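Local coordinates for ChrR-like cupin domain-containing protein (Ralstonia eutropha, PDB 3CJX) that is of unknown function but has a cupin-like fold and belongs to the ChrR-like cupin family, whose relatives often bind metal in the barrel, at residues L10-D14 / L153-A157; T15-L21 / I32-F36. All coordinates share one frame; numbering follows the deposited sequence.

Interaction 1 (L10-D14 / L153-A157). With GOL (glycerol), chain J.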
loop_
_atom_site.group_PDB
_atom_site.type_symbol
_atom_site.label_atom_id
_atom_site.label_comp_id
_atom_site.label_asym_id
_atom_site.label_seq_id
_atom_site.Cartn_x
_atom_site.Cartn_y
_atom_site.Cartn_z
ATOM N N LEU A 10 15.266 11.456 -14.370
ATOM C CA LEU A 10 14.852 11.253 -12.999
ATOM C C LEU A 10 13.939 10.056 -12.933
ATOM O O LEU A 10 13.122 9.848 -13.817
ATOM C CB LEU A 10 14.084 12.467 -12.474
ATOM C CG LEU A 10 14.851 13.740 -12.116
ATOM C CD1 LEU A 10 13.873 14.850 -11.799
ATOM C CD2 LEU A 10 15.823 13.520 -10.956
ATOM N N LEU A 11 14.085 9.269 -11.876
ATOM C CA LEU A 11 13.217 8.131 -11.656
ATOM C C LEU A 11 11.902 8.682 -11.133
ATOM O O LEU A 11 11.751 8.872 -9.946
ATOM C CB LEU A 11 13.856 7.165 -10.674
ATOM C CG LEU A 11 15.085 6.473 -11.244
ATOM C CD1 LEU A 11 15.802 5.736 -10.137
ATOM C CD2 LEU A 11 14.712 5.531 -12.402
ATOM N N THR A 12 10.971 8.948 -12.043
ATOM C CA THR A 12 9.699 9.579 -11.715
ATOM C C THR A 12 8.488 8.840 -12.283
ATOM O O THR A 12 8.532 8.300 -13.399
ATOM C CB THR A 12 9.652 11.042 -12.235
ATOM O OG1 THR A 12 8.450 11.671 -11.783
ATOM C CG2 THR A 12 9.724 11.116 -13.775
ATOM N N VAL A 13 7.404 8.854 -11.509
ATOM C CA VAL A 13 6.166 8.196 -11.877
ATOM C C VAL A 13 4.992 9.149 -11.749
ATOM O O VAL A 13 4.761 9.674 -10.677
ATOM C CB VAL A 13 5.888 7.017 -10.939
ATOM C CG1 VAL A 13 4.540 6.412 -11.245
ATOM C CG2 VAL A 13 6.969 5.965 -11.063
ATOM N N ASP A 14 4.257 9.385 -12.824
ATOM C CA ASP A 14 3.074 10.235 -12.764
ATOM C C ASP A 14 1.853 9.343 -12.525
ATOM O O ASP A 14 1.429 8.612 -13.434
ATOM C CB ASP A 14 2.923 11.023 -14.066
ATOM C CG ASP A 14 1.668 11.893 -14.095
ATOM O OD1 ASP A 14 0.742 11.674 -13.284
ATOM O OD2 ASP A 14 1.589 12.797 -14.954
ATOM N N LEU A 153 1.640 1.183 -17.131
ATOM C CA LEU A 153 2.293 1.912 -16.047
ATOM C C LEU A 153 3.705 1.396 -15.771
ATOM O O LEU A 153 4.057 0.283 -16.165
ATOM C CB LEU A 153 1.371 1.814 -14.822
ATOM C CG LEU A 153 1.671 1.473 -13.380
ATOM C CD1 LEU A 153 0.305 1.321 -12.771
ATOM C CD2 LEU A 153 2.457 0.194 -13.180
ATOM N N ARG A 154 4.509 2.240 -15.125
ATOM C CA ARG A 154 5.872 1.907 -14.716
ATOM C C ARG A 154 6.048 2.346 -13.285
ATOM O O ARG A 154 5.439 3.328 -12.874
ATOM C CB ARG A 154 6.916 2.679 -15.511
ATOM C CG ARG A 154 6.886 2.499 -17.005
ATOM C CD ARG A 154 8.106 3.189 -17.632
ATOM N NE ARG A 154 8.164 4.618 -17.300
ATOM C CZ ARG A 154 9.208 5.415 -17.538
ATOM N NH1 ARG A 154 10.324 4.951 -18.106
ATOM N NH2 ARG A 154 9.142 6.696 -17.187
ATOM N N TYR A 155 6.894 1.635 -12.544
ATOM C CA TYR A 155 7.210 1.987 -11.159
ATOM C C TYR A 155 8.711 1.729 -10.911
ATOM O O TYR A 155 9.397 1.150 -11.746
ATOM C CB TYR A 155 6.303 1.231 -10.168
ATOM C CG TYR A 155 6.514 -0.267 -10.158
ATOM C CD1 TYR A 155 5.815 -1.086 -11.034
ATOM C CD2 TYR A 155 7.419 -0.860 -9.279
ATOM C CE1 TYR A 155 6.006 -2.450 -11.044
ATOM C CE2 TYR A 155 7.621 -2.232 -9.278
ATOM C CZ TYR A 155 6.909 -3.022 -10.171
ATOM O OH TYR A 155 7.096 -4.381 -10.225
ATOM N N ILE A 156 9.213 2.174 -9.767
ATOM C CA ILE A 156 10.620 2.015 -9.442
ATOM C C ILE A 156 10.814 0.778 -8.571
ATOM O O ILE A 156 10.041 0.549 -7.635
ATOM C CB ILE A 156 11.152 3.232 -8.691
ATOM C CG1 ILE A 156 10.816 4.513 -9.445
ATOM C CG2 ILE A 156 12.651 3.091 -8.456
ATOM C CD1 ILE A 156 11.309 4.525 -10.825
ATOM N N ALA A 157 11.845 -0.011 -8.881
ATOM C CA ALA A 157 12.125 -1.234 -8.155
ATOM C C ALA A 157 13.612 -1.372 -7.892
ATOM O O ALA A 157 14.422 -1.034 -8.733
ATOM C CB ALA A 157 11.622 -2.433 -8.942
HETATM C C1 GOL J . 6.086 8.019 -16.121
HETATM O O1 GOL J . 5.803 9.338 -15.691
HETATM C C2 GOL J . 4.832 7.159 -16.242
HETATM O O2 GOL J . 3.851 7.930 -16.903
HETATM C C3 GOL J . 4.321 6.665 -14.874
HETATM O O3 GOL J . 4.019 5.274 -14.825
#
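Between V13 and Y155 the two backbones come to 6.3 Å, CA to CA, and between L11 and I156 the CA atoms stand 7.0 Å apart. The touching parts, CA 11 to 13 and CA 154 to 156, run 134° apart; 10-14 forms no regular strand, and in 153-157 only residues 156-157 do. No backbone bond joins the two segments directly, so they meet through side chains, that of V13 against backbone, and through a glycerol.

V13 points at 153-157 and sets its fork against the R154 carbonyl: CG2 lies 3.5 Å from R154 O, and CG1 reaches the same oxygen from the other branch. With CG1 anti to the backbone N (chi1 175°), CG2 is left beside that N and faces the chain near Y155 CA. Further along, I156 sends its CD1 end to L11, 3.7 Å from L11 CB and close to L11 CD2 as well; the two side chains pass at a slant. The bend of R154 at chi3 (-58°) brings NH2 to glycerol C1 (3.5 Å), with T12 O lying obliquely to the guanidinium and not bonded to it.

Glycerol, probably from the crystallisation liquor, fills in where the segments do not bond. Its O3 takes a hydrogen from R154 N (3.1 Å) and gives one to R154 O, while O1 accepts the bond from D14 N at 3.3 Å. C1 sits at the guanidinium edge, near its plane.

Y155 has its CB directed away from 10-14; its ring lies against V142 and I146 of helix 135-148, its hydroxyl bonded to D143. The arrangement is a surface crossing of the N-terminal arm over the C-terminal tail, where strand 156-157 lies next to 30-38 at the edge of one sheet of the cupin fold.

Interaction 2 (T15-L21 / I32-F36). With SO4 (sulfate ion), chain I.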
loop_
_atom_site.group_PDB
_atom_site.type_symbol
_atom_site.label_atom_id
_atom_site.label_comp_id
_atom_site.label_asym_id
_atom_site.label_seq_id
_atom_site.Cartn_x
_atom_site.Cartn_y
_atom_site.Cartn_z
ATOM N N THR A 15 1.268 9.412 -11.324
ATOM C CA THR A 15 0.109 8.552 -11.012
ATOM C C THR A 15 -1.202 8.925 -11.722
ATOM O O THR A 15 -2.157 8.182 -11.634
ATOM C CB THR A 15 -0.143 8.407 -9.495
ATOM O OG1 THR A 15 -0.485 9.676 -8.925
ATOM C CG2 THR A 15 1.079 7.837 -8.792
ATOM N N THR A 16 -1.250 10.056 -12.424
ATOM C CA THR A 16 -2.441 10.444 -13.211
ATOM C C THR A 16 -2.365 10.049 -14.695
ATOM O O THR A 16 -3.350 10.167 -15.401
ATOM C CB THR A 16 -2.712 11.969 -13.161
ATOM O OG1 THR A 16 -1.733 12.676 -13.925
ATOM C CG2 THR A 16 -2.711 12.477 -11.739
ATOM N N ALA A 17 -1.207 9.597 -15.170
ATOM C CA ALA A 17 -1.039 9.198 -16.576
ATOM C C ALA A 17 -1.519 7.763 -16.914
ATOM O O ALA A 17 -1.497 7.372 -18.081
ATOM C CB ALA A 17 0.416 9.366 -16.984
ATOM N N HIS A 18 -1.907 6.977 -15.901
ATOM C CA HIS A 18 -2.350 5.594 -16.098
ATOM C C HIS A 18 -3.369 5.261 -15.040
ATOM O O HIS A 18 -3.302 5.816 -13.943
ATOM C CB HIS A 18 -1.180 4.606 -15.966
ATOM C CG HIS A 18 -0.054 4.880 -16.911
ATOM N ND1 HIS A 18 -0.056 4.453 -18.222
ATOM C CD2 HIS A 18 1.090 5.585 -16.748
ATOM C CE1 HIS A 18 1.048 4.869 -18.821
ATOM N NE2 HIS A 18 1.763 5.555 -17.947
ATOM N N PRO A 19 -4.308 4.352 -15.341
ATOM C CA PRO A 19 -5.267 3.991 -14.309
ATOM C C PRO A 19 -4.633 3.140 -13.229
ATOM O O PRO A 19 -3.630 2.489 -13.478
ATOM C CB PRO A 19 -6.317 3.174 -15.065
ATOM C CG PRO A 19 -5.650 2.671 -16.264
ATOM C CD PRO A 19 -4.537 3.616 -16.595
ATOM N N PHE A 20 -5.210 3.163 -12.031
ATOM C CA PHE A 20 -4.714 2.343 -10.930
ATOM C C PHE A 20 -4.928 0.864 -11.250
ATOM O O PHE A 20 -5.804 0.495 -12.033
ATOM C CB PHE A 20 -5.429 2.683 -9.614
ATOM C CG PHE A 20 -4.883 3.894 -8.893
ATOM C CD1 PHE A 20 -4.605 5.075 -9.559
ATOM C CD2 PHE A 20 -4.713 3.865 -7.513
ATOM C CE1 PHE A 20 -4.124 6.185 -8.862
ATOM C CE2 PHE A 20 -4.238 4.974 -6.816
ATOM C CZ PHE A 20 -3.949 6.134 -7.496
ATOM N N LEU A 21 -4.086 0.029 -10.655
ATOM C CA LEU A 21 -4.231 -1.409 -10.772
ATOM C C LEU A 21 -5.428 -1.737 -9.878
ATOM O O LEU A 21 -5.481 -1.303 -8.728
ATOM C CB LEU A 21 -2.960 -2.108 -10.285
ATOM C CG LEU A 21 -1.683 -1.739 -11.045
ATOM C CD1 LEU A 21 -0.463 -2.432 -10.444
ATOM C CD2 LEU A 21 -1.866 -2.091 -12.524
ATOM N N ILE A 32 -4.459 0.153 -6.356
ATOM C CA ILE A 32 -3.100 0.613 -6.067
ATOM C C ILE A 32 -2.401 1.162 -7.278
ATOM O O ILE A 32 -2.667 0.736 -8.419
ATOM C CB ILE A 32 -2.167 -0.578 -5.663
ATOM C CG1 ILE A 32 -2.769 -1.415 -4.578
ATOM C CG2 ILE A 32 -0.851 -0.110 -5.101
ATOM C CD1 ILE A 32 -2.901 -0.643 -3.301
ATOM N N PHE A 33 -1.493 2.098 -7.014
ATOM C CA PHE A 33 -0.565 2.573 -8.018
ATOM C C PHE A 33 0.819 2.429 -7.369
ATOM O O PHE A 33 1.144 3.181 -6.463
ATOM C CB PHE A 33 -0.838 4.013 -8.453
ATOM C CG PHE A 33 -0.251 4.344 -9.797
ATOM C CD1 PHE A 33 1.116 4.192 -10.027
ATOM C CD2 PHE A 33 -1.054 4.777 -10.828
ATOM C CE1 PHE A 33 1.666 4.466 -11.245
ATOM C CE2 PHE A 33 -0.514 5.066 -12.052
ATOM C CZ PHE A 33 0.859 4.915 -12.262
ATOM N N PRO A 34 1.633 1.464 -7.828
ATOM C CA PRO A 34 2.926 1.314 -7.197
ATOM C C PRO A 34 3.858 2.445 -7.586
ATOM O O PRO A 34 3.760 2.963 -8.689
ATOM C CB PRO A 34 3.436 -0.014 -7.767
ATOM C CG PRO A 34 2.799 -0.107 -9.091
ATOM C CD PRO A 34 1.460 0.517 -8.945
ATOM N N LEU A 35 4.724 2.834 -6.659
ATOM C CA LEU A 35 5.713 3.886 -6.876
ATOM C C LEU A 35 7.136 3.325 -6.712
ATOM O O LEU A 35 7.916 3.320 -7.671
ATOM C CB LEU A 35 5.451 5.068 -5.923
ATOM C CG LEU A 35 3.994 5.548 -5.970
ATOM C CD1 LEU A 35 3.705 6.616 -4.929
ATOM C CD2 LEU A 35 3.690 6.043 -7.388
ATOM N N PHE A 36 7.437 2.817 -5.514
ATOM C CA PHE A 36 8.756 2.277 -5.191
ATOM C C PHE A 36 8.637 0.942 -4.467
ATOM O O PHE A 36 7.924 0.848 -3.487
ATOM C CB PHE A 36 9.527 3.272 -4.319
ATOM C CG PHE A 36 10.930 2.856 -4.027
ATOM C CD1 PHE A 36 11.951 3.201 -4.885
ATOM C CD2 PHE A 36 11.230 2.111 -2.900
ATOM C CE1 PHE A 36 13.245 2.814 -4.630
ATOM C CE2 PHE A 36 12.519 1.716 -2.643
ATOM C CZ PHE A 36 13.525 2.067 -3.499
HETATM S S SO4 I . -2.661 2.854 -19.996
HETATM O O1 SO4 I . -3.476 1.844 -19.315
HETATM O O2 SO4 I . -2.902 4.203 -19.471
HETATM O O3 SO4 I . -2.963 2.847 -21.431
HETATM O O4 SO4 I . -1.257 2.529 -19.768
#
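F33 has CG anti to its backbone N (chi1 -159°), which sends the ring out from strand 30-38 among T15, H18 and F20; F20 has CG beside its own N (chi1 -82°), laying its ring over F33 CB. That CB stands 3.7 Å from the F20 centroid, almost on the ring normal. The two phenyl rings then meet edge-to-face, F33 giving the edge and F20 the face, with the planes at 79°. T15 closes one face of F33: its CA lies 3.9 Å from the ring centroid in a CH-pi contact, and its CG2 packs against L35 CD2. At the rim of the F33 ring, H18 O lies close to the ring plane, 3.5 Å from CE2.

Beyond the aromatics, L21 and I32 form a single antiparallel hydrogen-bonded pair, L21 N to I32 O at 2.7 Å and I32 N to L21 O at 3.0 Å. L21 CD1 rests on P34 CD. H18 ND1 donates to O4 of a sulfate, probably from the crystallisation liquor, at 2.7 Å, and weakly to O2; G152 N also bonds this ion. The loop before strand 30-38 folds back on it through the L21/I32 and F20/F33 pairs, on the mixed sheet of the cupin-like fold.

In the fold
The centres of interactions 1 and 2 lie about 9 Å apart, on the same side of the chain's centre. Segment 10-14 runs straight into 15-21, strand 30-38 follows, and 153-157 returns only after the remaining strands of both sheets and helix 135-148, so the local contact of interaction 2 falls within the long span that interaction 1 brings together. They meet at the edge of the six-stranded mixed sheet, where strand 156-157 lies parallel to 30-38 and I156 N probably bonds L35 O. V13 also packs on F33, and the interaction 1 glycerol has a weak bond to H18. Segments near both ends of the chain thus meet beside strand 30-38 of the cupin fold.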